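Local structure of beta-1,4-mannanase (Cryptopygus antarcticus, 4OOU) at residues A[253-256]-A[257-261]; A[241-244]-A[245-248]; A[158-161]-A[162-166]; A[216-219]-A[220-224]. The protein hydrolyses 1,4-beta-mannosidic linkages within the backbones of mannans, galactomannans and glucomannans. All blocks are in the same frame, centred on the assembly; numbering follows the deposited sequence.

How the interactions relate
All four contacts are local and lie in one TIM barrel of glycosyl hydrolase family 5. Along the chain the order is interaction 3, interaction 4, interaction 2, interaction 1. Interaction 3 is on helix 149-167 and interaction 4 on helix 215-232; their centres are about 19 Å apart. Interactions 2 and 1 follow in the segment between strand 238-241 and helix 260-267, with centres about 10 Å apart. They touch, and H257 N probably donates to T247 O (3.0 Å). L219 of interaction 4 packs on H257 and Y258 of interaction 1. Interaction 3 lies about 28 Å from interaction 2, centre to centre. Interaction 2 holds the substrate-binding W243, while interaction 3 belongs to the outer helical layer.

Interaction 1 (A[253-256]-A[257-261]); sequences GYRN and HYKDS
R255 lays its CG over one face of the H257 imidazole, a CH-pi contact with R255 CG 3.6 Å from the centroid of the H257 ring. The carbon is displaced toward the rim, near CE1. R255 CG stands anti to the backbone N (chi1 -180°), which sets it beside its own carbonyl carbon, on the side where the H257 ring lies. The chain then bends twice, and the guanidinium plane is strongly inclined to the imidazole.

N256 closes an Asx turn: Y258 N donates to N256 OD1 at 3.1 Å. The bond is fairly straight at the hydrogen (158°), but the donor lies above the carbonyl plane of the amide. K259 reaches back over the same turn. Its chain is extended until a bend at chi4 (-90°), which brings K259 NZ to N256 O at 3.3 Å, a weak hydrogen bond. The aliphatic part of K259 passes alongside the N256 carbonyl oxygen.

R255 NH1 and K259 NZ are 4.6 Å apart, yet both form salt bridges with D250, whose carboxylate probably offsets their like charges. H257 NE2 donates to D197 O.

The turn belongs to a beta-alpha loop of the TIM barrel. It follows strand 238-241 and leads into helix 260-267. Y258 bonds E183 through its hydroxyl, and the H257 and Y258 rings both pack on M215 of helix 215-232.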
loop_
_atom_site.group_PDB
_atom_site.type_symbol
_atom_site.label_atom_id
_atom_site.label_comp_id
_atom_site.label_asym_id
_atom_site.label_seq_id
_atom_site.Cartn_x
_atom_site.Cartn_y
_atom_site.Cartn_z
ATOM N N GLY A 253 0.781 -4.081 -23.972
ATOM C CA GLY A 253 1.258 -5.469 -23.957
ATOM C C GLY A 253 1.623 -6.019 -22.587
ATOM O O GLY A 253 2.068 -7.154 -22.455
ATOM N N TYR A 254 1.430 -5.212 -21.550
ATOM C CA TYR A 254 1.681 -5.650 -20.193
ATOM C C TYR A 254 0.477 -6.436 -19.696
ATOM O O TYR A 254 -0.529 -6.564 -20.400
ATOM C CB TYR A 254 1.854 -4.446 -19.296
ATOM C CG TYR A 254 2.843 -3.424 -19.758
ATOM C CD1 TYR A 254 3.978 -3.782 -20.524
ATOM C CD2 TYR A 254 2.700 -2.094 -19.373
ATOM C CE1 TYR A 254 4.900 -2.835 -20.910
ATOM C CE2 TYR A 254 3.628 -1.149 -19.743
ATOM C CZ TYR A 254 4.724 -1.521 -20.516
ATOM O OH TYR A 254 5.625 -0.547 -20.898
ATOM N N ARG A 255 0.568 -6.914 -18.462
ATOM C CA ARG A 255 -0.498 -7.694 -17.861
ATOM C C ARG A 255 -0.892 -7.129 -16.509
ATOM O O ARG A 255 -0.036 -6.815 -15.701
ATOM C CB ARG A 255 -0.010 -9.130 -17.698
ATOM C CG ARG A 255 -1.010 -10.098 -17.076
ATOM C CD ARG A 255 -2.131 -10.488 -18.026
ATOM N NE ARG A 255 -1.639 -10.840 -19.363
ATOM C CZ ARG A 255 -2.042 -10.275 -20.504
ATOM N NH1 ARG A 255 -2.969 -9.313 -20.513
ATOM N NH2 ARG A 255 -1.507 -10.682 -21.654
ATOM N N ASN A 256 -2.187 -6.986 -16.273
ATOM C CA ASN A 256 -2.708 -6.646 -14.946
ATOM C C ASN A 256 -2.900 -7.953 -14.186
ATOM O O ASN A 256 -3.906 -8.634 -14.365
ATOM C CB ASN A 256 -4.042 -5.889 -15.073
ATOM C CG ASN A 256 -4.642 -5.476 -13.727
ATOM O OD1 ASN A 256 -4.123 -5.789 -12.638
ATOM N ND2 ASN A 256 -5.765 -4.767 -13.801
ATOM N N HIS A 257 -1.946 -8.295 -13.323
ATOM C CA HIS A 257 -2.008 -9.555 -12.606
ATOM C C HIS A 257 -2.912 -9.573 -11.402
ATOM O O HIS A 257 -3.044 -10.624 -10.797
ATOM C CB HIS A 257 -0.619 -9.996 -12.149
ATOM C CG HIS A 257 0.185 -10.616 -13.230
ATOM N ND1 HIS A 257 1.028 -9.887 -14.037
ATOM C CD2 HIS A 257 0.262 -11.896 -13.655
ATOM C CE1 HIS A 257 1.606 -10.695 -14.909
ATOM N NE2 HIS A 257 1.154 -11.923 -14.703
ATOM N N TYR A 258 -3.532 -8.444 -11.053
ATOM C CA TYR A 258 -4.272 -8.332 -9.790
ATOM C C TYR A 258 -5.743 -7.923 -9.957
ATOM O O TYR A 258 -6.413 -7.573 -8.975
ATOM C CB TYR A 258 -3.530 -7.388 -8.837
ATOM C CG TYR A 258 -2.053 -7.755 -8.624
ATOM C CD1 TYR A 258 -1.081 -7.286 -9.466
ATOM C CD2 TYR A 258 -1.651 -8.554 -7.576
ATOM C CE1 TYR A 258 0.248 -7.594 -9.275
ATOM C CE2 TYR A 258 -0.325 -8.872 -7.380
ATOM C CZ TYR A 258 0.628 -8.385 -8.240
ATOM O OH TYR A 258 1.975 -8.689 -8.082
ATOM N N LYS A 259 -6.253 -7.998 -11.187
ATOM C CA LYS A 259 -7.696 -7.804 -11.436
ATOM C C LYS A 259 -8.548 -8.834 -10.713
ATOM O O LYS A 259 -8.118 -9.959 -10.504
ATOM C CB LYS A 259 -8.055 -7.772 -12.951
ATOM C CG LYS A 259 -7.451 -8.809 -13.917
ATOM C CD LYS A 259 -7.660 -8.303 -15.355
ATOM C CE LYS A 259 -7.323 -9.309 -16.459
ATOM N NZ LYS A 259 -5.907 -9.278 -16.944
ATOM N N ASP A 260 -9.747 -8.432 -10.312
ATOM C CA ASP A 260 -10.696 -9.363 -9.684
ATOM C C ASP A 260 -10.575 -10.797 -10.252
ATOM O O ASP A 260 -10.197 -11.705 -9.507
ATOM C CB ASP A 260 -12.138 -8.863 -9.829
ATOM C CG ASP A 260 -12.426 -7.597 -9.015
ATOM O OD1 ASP A 260 -11.511 -6.762 -8.734
ATOM O OD2 ASP A 260 -13.615 -7.430 -8.669
ATOM N N SER A 261 -10.861 -11.009 -11.545
ATOM C CA SER A 261 -10.830 -12.389 -12.139
ATOM C C SER A 261 -9.607 -13.216 -11.664
ATOM O O SER A 261 -9.765 -14.337 -11.139
ATOM C CB SER A 261 -10.968 -12.405 -13.699
ATOM O OG SER A 261 -9.745 -12.192 -14.397
#

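Interaction 2 (A[241-244]-A[245-248]); sequences GSWS and ELTQ
S242 and Q248 approach each other because the chain curls back after strand 238-241. This is the start of a beta-alpha loop of the TIM barrel. G241 still has strand geometry, and S244 is extended. E245 to Q248 then form a beta turn, closed by Q248 N donating to E245 O at 3.0 Å. The turn brings Q248 back beside S242.

Q248 is stretched out beyond CG, so its amide lies next to the S242 hydroxyl. The model places Q248 NE2 3.1 Å from S242 OG, with an N-H to acceptor angle of 136°. S242 OG is crowded by a neighbour in the model, so this bond is doubtful in detail. The amide has firmer partners outside: its NE2 bonds V240 O and its OE1 accepts from Q278 N. S242 OG and W243 N both bond the carboxylate of E183.

S244 turns its hydroxyl anti to the backbone N (chi1 -169°). There S244 OG gives a weak hydrogen bond to E245 OE1 at 3.2 Å. The E245 chain folds back at chi2 (-87°), which brings the carboxylate round to that hydroxyl, while its other oxygen, OE2, accepts from N289.

W243 binds substrate and meets the ring of W208. S244 CB lies over one face of the W243 indole, offset toward the rim. L246 comes in obliquely from the turn. Its CD2 methyl rests 3.8 Å from W243 CH2, at the far end of the six-membered ring, and also lies 3.3 Å from S244 OG.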
loop_
_atom_site.group_PDB
_atom_site.type_symbol
_atom_site.label_atom_id
_atom_site.label_comp_id
_atom_site.label_asym_id
_atom_site.label_seq_id
_atom_site.Cartn_x
_atom_site.Cartn_y
_atom_site.Cartn_z
ATOM N N GLY A 241 0.699 -2.947 -3.783
ATOM C CA GLY A 241 1.525 -1.923 -4.431
ATOM C C GLY A 241 2.607 -2.574 -5.283
ATOM O O GLY A 241 3.618 -3.050 -4.758
ATOM N N SER A 242 2.378 -2.638 -6.586
ATOM C CA SER A 242 3.384 -3.219 -7.466
ATOM C C SER A 242 4.593 -2.336 -7.629
ATOM O O SER A 242 4.515 -1.101 -7.489
ATOM C CB SER A 242 2.814 -3.551 -8.831
ATOM O OG SER A 242 2.082 -4.764 -8.729
ATOM N N TRP A 243 5.711 -2.976 -7.944
ATOM C CA TRP A 243 6.974 -2.246 -8.102
ATOM C C TRP A 243 7.002 -1.324 -9.303
ATOM O O TRP A 243 7.776 -0.398 -9.311
ATOM C CB TRP A 243 8.165 -3.209 -8.082
ATOM C CG TRP A 243 9.023 -3.370 -9.267
ATOM C CD1 TRP A 243 10.317 -2.901 -9.418
ATOM C CD2 TRP A 243 8.761 -4.187 -10.409
ATOM N NE1 TRP A 243 10.848 -3.357 -10.613
ATOM C CE2 TRP A 243 9.921 -4.149 -11.234
ATOM C CE3 TRP A 243 7.665 -4.944 -10.823
ATOM C CZ2 TRP A 243 9.997 -4.820 -12.443
ATOM C CZ3 TRP A 243 7.742 -5.608 -12.045
ATOM C CH2 TRP A 243 8.909 -5.535 -12.841
ATOM N N SER A 244 6.104 -1.551 -10.267
ATOM C CA SER A 244 6.126 -0.896 -11.581
ATOM C C SER A 244 4.756 -0.959 -12.199
ATOM O O SER A 244 3.956 -1.809 -11.834
ATOM C CB SER A 244 7.021 -1.705 -12.504
ATOM O OG SER A 244 7.266 -1.005 -13.682
ATOM N N GLU A 245 4.516 -0.097 -13.178
ATOM C CA GLU A 245 3.322 -0.166 -14.045
ATOM C C GLU A 245 3.072 -1.545 -14.701
ATOM O O GLU A 245 1.903 -1.935 -14.881
ATOM C CB GLU A 245 3.432 0.921 -15.126
ATOM C CG GLU A 245 4.526 0.696 -16.182
ATOM C CD GLU A 245 5.911 1.212 -15.826
ATOM O OE1 GLU A 245 6.143 1.814 -14.747
ATOM O OE2 GLU A 245 6.809 0.995 -16.673
ATOM N N LEU A 246 4.178 -2.263 -15.006
ATOM C CA LEU A 246 4.225 -3.517 -15.812
ATOM C C LEU A 246 3.256 -4.638 -15.470
ATOM O O LEU A 246 3.025 -5.574 -16.275
ATOM C CB LEU A 246 5.623 -4.135 -15.713
ATOM C CG LEU A 246 6.771 -3.713 -16.650
ATOM C CD1 LEU A 246 6.502 -2.524 -17.555
ATOM C CD2 LEU A 246 8.027 -3.448 -15.836
ATOM N N THR A 247 2.698 -4.549 -14.277
ATOM C CA THR A 247 1.989 -5.655 -13.714
ATOM C C THR A 247 0.609 -5.236 -13.224
ATOM O O THR A 247 -0.118 -6.032 -12.622
ATOM C CB THR A 247 2.890 -6.266 -12.641
ATOM O OG1 THR A 247 2.472 -7.587 -12.360
ATOM C CG2 THR A 247 2.860 -5.491 -11.414
ATOM N N GLN A 248 0.208 -4.000 -13.509
ATOM C CA GLN A 248 -1.126 -3.548 -13.103
ATOM C C GLN A 248 -1.871 -2.791 -14.208
ATOM O O GLN A 248 -2.802 -2.012 -13.951
ATOM C CB GLN A 248 -1.079 -2.771 -11.768
ATOM C CG GLN A 248 -1.140 -3.693 -10.545
ATOM C CD GLN A 248 -1.313 -2.953 -9.238
ATOM O OE1 GLN A 248 -2.004 -1.940 -9.174
ATOM N NE2 GLN A 248 -0.690 -3.461 -8.179
#

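Interaction 3 (A[158-161]-A[162-166]); sequences NALT and PMVNA
The flat amide of N165 lies alongside T161, and the puckered ring of P162 plugs into the turn before it. The P162 pyrrolidine sits as a knob among N158, A159, L160 and T161. Its exo-puckered CG points at the carbonyl of A159, with P162 CG 3.2 Å from A159 O. The N165 amide and T161 point the same way, with N165 ND2 3.3 Å from T161 CG2. The amide oxygen OD1 turns away to K168.

P162 has no N-H to give to the turn before it. The helix widens to a pi-type turn at 158-160 and is kinked here. The regular pattern resumes at once. M163 N donates to A159 O in the carbonyl plane (3.0 Å), and V164 N donates to L160 O nearly along the C=O axis (2.7 Å).

On the buried side, M163 bends at chi3 (-102°), which swings its CE methyl back to A159 CB at 3.6 Å. L160 CG meets V164 CG2 at 4.0 Å. With an alanine here in place of P162, CG and CD are gone, and the packing against the A159 carbonyl would probably be lost.

M163 packs on helix 109-122, L160 and V164 on helix 215-232. A kinked helix packed between helices 109-122 and 215-232 fits the outer layer of a TIM barrel, where helix 149-167 makes the beta-alpha-beta crossover from strand 126-133 to strand 173-177.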
loop_
_atom_site.group_PDB
_atom_site.type_symbol
_atom_site.label_atom_id
_atom_site.label_comp_id
_atom_site.label_asym_id
_atom_site.label_seq_id
_atom_site.Cartn_x
_atom_site.Cartn_y
_atom_site.Cartn_z
ATOM N N ASN A 158 -5.484 -15.888 14.212
ATOM C CA ASN A 158 -4.814 -15.474 15.428
ATOM C C ASN A 158 -4.167 -14.103 15.417
ATOM O O ASN A 158 -3.722 -13.599 16.473
ATOM C CB ASN A 158 -3.741 -16.502 15.762
ATOM C CG ASN A 158 -4.337 -17.807 16.197
ATOM O OD1 ASN A 158 -5.455 -17.848 16.742
ATOM N ND2 ASN A 158 -3.615 -18.878 15.956
ATOM N N ALA A 159 -4.070 -13.500 14.236
ATOM C CA ALA A 159 -3.543 -12.150 14.151
ATOM C C ALA A 159 -4.507 -11.272 13.390
ATOM O O ALA A 159 -5.025 -10.315 13.947
ATOM C CB ALA A 159 -2.171 -12.159 13.506
ATOM N N LEU A 160 -4.799 -11.607 12.135
ATOM C CA LEU A 160 -5.380 -10.601 11.209
ATOM C C LEU A 160 -6.838 -10.226 11.481
ATOM O O LEU A 160 -7.147 -9.070 11.690
ATOM C CB LEU A 160 -5.186 -11.026 9.759
ATOM C CG LEU A 160 -5.682 -10.005 8.737
ATOM C CD1 LEU A 160 -4.778 -8.800 8.737
ATOM C CD2 LEU A 160 -5.790 -10.648 7.363
ATOM N N THR A 161 -7.727 -11.213 11.460
ATOM C CA THR A 161 -9.105 -11.002 11.868
ATOM C C THR A 161 -9.158 -10.146 13.170
ATOM O O THR A 161 -9.842 -9.118 13.225
ATOM C CB THR A 161 -9.846 -12.343 11.979
ATOM O OG1 THR A 161 -9.840 -13.019 10.709
ATOM C CG2 THR A 161 -11.265 -12.122 12.392
ATOM N N PRO A 162 -8.395 -10.526 14.203
ATOM C CA PRO A 162 -8.458 -9.670 15.395
ATOM C C PRO A 162 -7.943 -8.238 15.181
ATOM O O PRO A 162 -8.475 -7.286 15.792
ATOM C CB PRO A 162 -7.608 -10.412 16.441
ATOM C CG PRO A 162 -7.172 -11.689 15.820
ATOM C CD PRO A 162 -7.839 -11.859 14.488
ATOM N N MET A 163 -6.931 -8.079 14.341
ATOM C CA MET A 163 -6.464 -6.727 13.980
ATOM C C MET A 163 -7.554 -5.942 13.226
ATOM O O MET A 163 -7.819 -4.780 13.507
ATOM C CB MET A 163 -5.212 -6.795 13.101
ATOM C CG MET A 163 -3.932 -7.149 13.815
ATOM S SD MET A 163 -2.614 -7.080 12.570
ATOM C CE MET A 163 -2.481 -8.817 12.333
ATOM N N VAL A 164 -8.203 -6.600 12.275
ATOM C CA VAL A 164 -9.233 -5.939 11.504
ATOM C C VAL A 164 -10.383 -5.528 12.403
ATOM O O VAL A 164 -10.936 -4.440 12.245
ATOM C CB VAL A 164 -9.794 -6.831 10.371
ATOM C CG1 VAL A 164 -10.748 -6.011 9.504
ATOM C CG2 VAL A 164 -8.667 -7.422 9.511
ATOM N N ASN A 165 -10.757 -6.397 13.337
ATOM C CA ASN A 165 -11.977 -6.148 14.111
ATOM C C ASN A 165 -11.786 -5.016 15.097
ATOM O O ASN A 165 -12.716 -4.252 15.364
ATOM C CB ASN A 165 -12.484 -7.427 14.776
ATOM C CG ASN A 165 -13.322 -8.255 13.828
ATOM O OD1 ASN A 165 -14.267 -7.733 13.235
ATOM N ND2 ASN A 165 -12.963 -9.534 13.633
ATOM N N ALA A 166 -10.557 -4.868 15.585
ATOM C CA ALA A 166 -10.265 -3.777 16.514
ATOM C C ALA A 166 -10.072 -2.447 15.807
ATOM O O ALA A 166 -10.344 -1.427 16.369
ATOM C CB ALA A 166 -9.050 -4.122 17.352
#

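Interaction 4 (A[216-219]-A[220-224]); sequences KQIL and KTINW
T221 grips the carbonyl of Q217 twice, and this is the tight part of the contact. T221 N donates to Q217 O at 2.7 Å from almost straight ahead of the carbonyl. T221 OG1 donates to the same Q217 O at 2.8 Å, from well above the carbonyl plane (44° out of it). The hydroxyl gets there because it stands beside its own backbone N, with chi1 at -61°. With a valine in its place the hydroxyl is lost, and Q217 O would probably be left with only the backbone N-H of the two grips described.

Two further turns of the alpha-helix are closed by ordinary backbone bonds, K220 N to K216 O (2.9 Å) and N223 N to L219 O (2.9 Å). K220 CB also rests close, 3.3 Å from K216 O. One turn apart, I218 and I222 cross obliquely, with I218 CG2 4.0 Å from I222 CG2. The model sets I222 CG2 too near I218 O, so this contact is doubtful.

The outer side is looser. K216 is extended and exposed to solvent. The Q217 and K220 chains run side by side in the same direction. The end of K220 reaches outward to a salt bridge with E149, a substrate-binding residue.

Helix 215-232 comes after strands 173-177 and 179-180 and a long loop, and leads to strand 238-241 of the TIM barrel. L219, I222 and N223 face L263 of helix 260-267. On another flank, W224 packs on E149, L152 and N153 of helix 149-167, so the segment lies between the two adjoining helices.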
loop_
_atom_site.group_PDB
_atom_site.type_symbol
_atom_site.label_atom_id
_atom_site.label_comp_id
_atom_site.label_asym_id
_atom_site.label_seq_id
_atom_site.Cartn_x
_atom_site.Cartn_y
_atom_site.Cartn_z
ATOM N N LYS A 216 1.056 -17.737 -8.999
ATOM C CA LYS A 216 -0.109 -18.425 -8.477
ATOM C C LYS A 216 -0.163 -18.353 -6.949
ATOM O O LYS A 216 -1.212 -18.058 -6.387
ATOM C CB LYS A 216 -0.197 -19.887 -8.938
ATOM C CG LYS A 216 -1.424 -20.578 -8.327
ATOM C CD LYS A 216 -1.820 -21.900 -8.965
ATOM C CE LYS A 216 -3.215 -22.258 -8.484
ATOM N NZ LYS A 216 -3.618 -23.613 -8.919
ATOM N N GLN A 217 0.947 -18.640 -6.277
ATOM C CA GLN A 217 0.943 -18.602 -4.812
ATOM C C GLN A 217 0.805 -17.182 -4.320
ATOM O O GLN A 217 -0.011 -16.913 -3.420
ATOM C CB GLN A 217 2.174 -19.257 -4.212
ATOM C CG GLN A 217 2.312 -20.726 -4.581
ATOM C CD GLN A 217 1.073 -21.515 -4.240
ATOM O OE1 GLN A 217 0.661 -21.589 -3.077
ATOM N NE2 GLN A 217 0.450 -22.104 -5.264
ATOM N N ILE A 218 1.552 -16.261 -4.927
ATOM C CA ILE A 218 1.362 -14.833 -4.613
ATOM C C ILE A 218 -0.115 -14.447 -4.603
ATOM O O ILE A 218 -0.605 -13.930 -3.605
ATOM C CB ILE A 218 2.093 -13.870 -5.578
ATOM C CG1 ILE A 218 3.623 -13.968 -5.392
ATOM C CG2 ILE A 218 1.588 -12.443 -5.345
ATOM C CD1 ILE A 218 4.444 -13.159 -6.364
ATOM N N LEU A 219 -0.804 -14.708 -5.714
ATOM C CA LEU A 219 -2.203 -14.278 -5.908
ATOM C C LEU A 219 -3.176 -15.009 -5.017
ATOM O O LEU A 219 -4.163 -14.413 -4.585
ATOM C CB LEU A 219 -2.651 -14.467 -7.376
ATOM C CG LEU A 219 -1.939 -13.576 -8.398
ATOM C CD1 LEU A 219 -2.328 -13.963 -9.809
ATOM C CD2 LEU A 219 -2.263 -12.116 -8.118
ATOM N N LYS A 220 -2.910 -16.292 -4.774
ATOM C CA LYS A 220 -3.716 -17.081 -3.858
ATOM C C LYS A 220 -3.549 -16.504 -2.449
ATOM O O LYS A 220 -4.516 -16.303 -1.686
ATOM C CB LYS A 220 -3.243 -18.527 -3.873
ATOM C CG LYS A 220 -4.113 -19.450 -3.029
ATOM C CD LYS A 220 -3.310 -20.547 -2.349
ATOM C CE LYS A 220 -4.200 -21.720 -2.027
ATOM N NZ LYS A 220 -3.374 -22.808 -1.482
ATOM N N THR A 221 -2.300 -16.229 -2.101
ATOM C CA THR A 221 -2.024 -15.705 -0.782
ATOM C C THR A 221 -2.716 -14.364 -0.576
ATOM O O THR A 221 -3.359 -14.143 0.468
ATOM C CB THR A 221 -0.523 -15.610 -0.551
ATOM O OG1 THR A 221 0.009 -16.923 -0.640
ATOM C CG2 THR A 221 -0.213 -15.041 0.802
ATOM N N ILE A 222 -2.644 -13.481 -1.568
ATOM C CA ILE A 222 -3.269 -12.185 -1.352
ATOM C C ILE A 222 -4.811 -12.297 -1.432
ATOM O O ILE A 222 -5.518 -11.643 -0.673
ATOM C CB ILE A 222 -2.544 -10.926 -2.021
ATOM C CG1 ILE A 222 -3.542 -9.908 -2.551
ATOM C CG2 ILE A 222 -1.456 -11.225 -3.080
ATOM C CD1 ILE A 222 -3.841 -10.083 -4.002
ATOM N N ASN A 223 -5.315 -13.194 -2.264
ATOM C CA ASN A 223 -6.759 -13.479 -2.314
ATOM C C ASN A 223 -7.310 -13.895 -0.948
ATOM O O ASN A 223 -8.237 -13.254 -0.423
ATOM C CB ASN A 223 -7.047 -14.562 -3.372
ATOM C CG ASN A 223 -8.529 -14.904 -3.503
ATOM O OD1 ASN A 223 -8.899 -16.086 -3.444
ATOM N ND2 ASN A 223 -9.380 -13.876 -3.702
ATOM N N TRP A 224 -6.702 -14.918 -0.352
ATOM C CA TRP A 224 -7.154 -15.385 0.950
ATOM C C TRP A 224 -7.103 -14.266 1.968
ATOM O O TRP A 224 -8.016 -14.133 2.790
ATOM C CB TRP A 224 -6.317 -16.545 1.468
ATOM C CG TRP A 224 -6.606 -17.839 0.820
ATOM C CD1 TRP A 224 -6.873 -18.042 -0.486
ATOM C CD2 TRP A 224 -6.614 -19.134 1.439
ATOM N NE1 TRP A 224 -7.051 -19.369 -0.734
ATOM C CE2 TRP A 224 -6.896 -20.071 0.427
ATOM C CE3 TRP A 224 -6.408 -19.595 2.752
ATOM C CZ2 TRP A 224 -6.986 -21.456 0.673
ATOM C CZ3 TRP A 224 -6.505 -20.980 3.005
ATOM C CH2 TRP A 224 -6.786 -21.890 1.961
#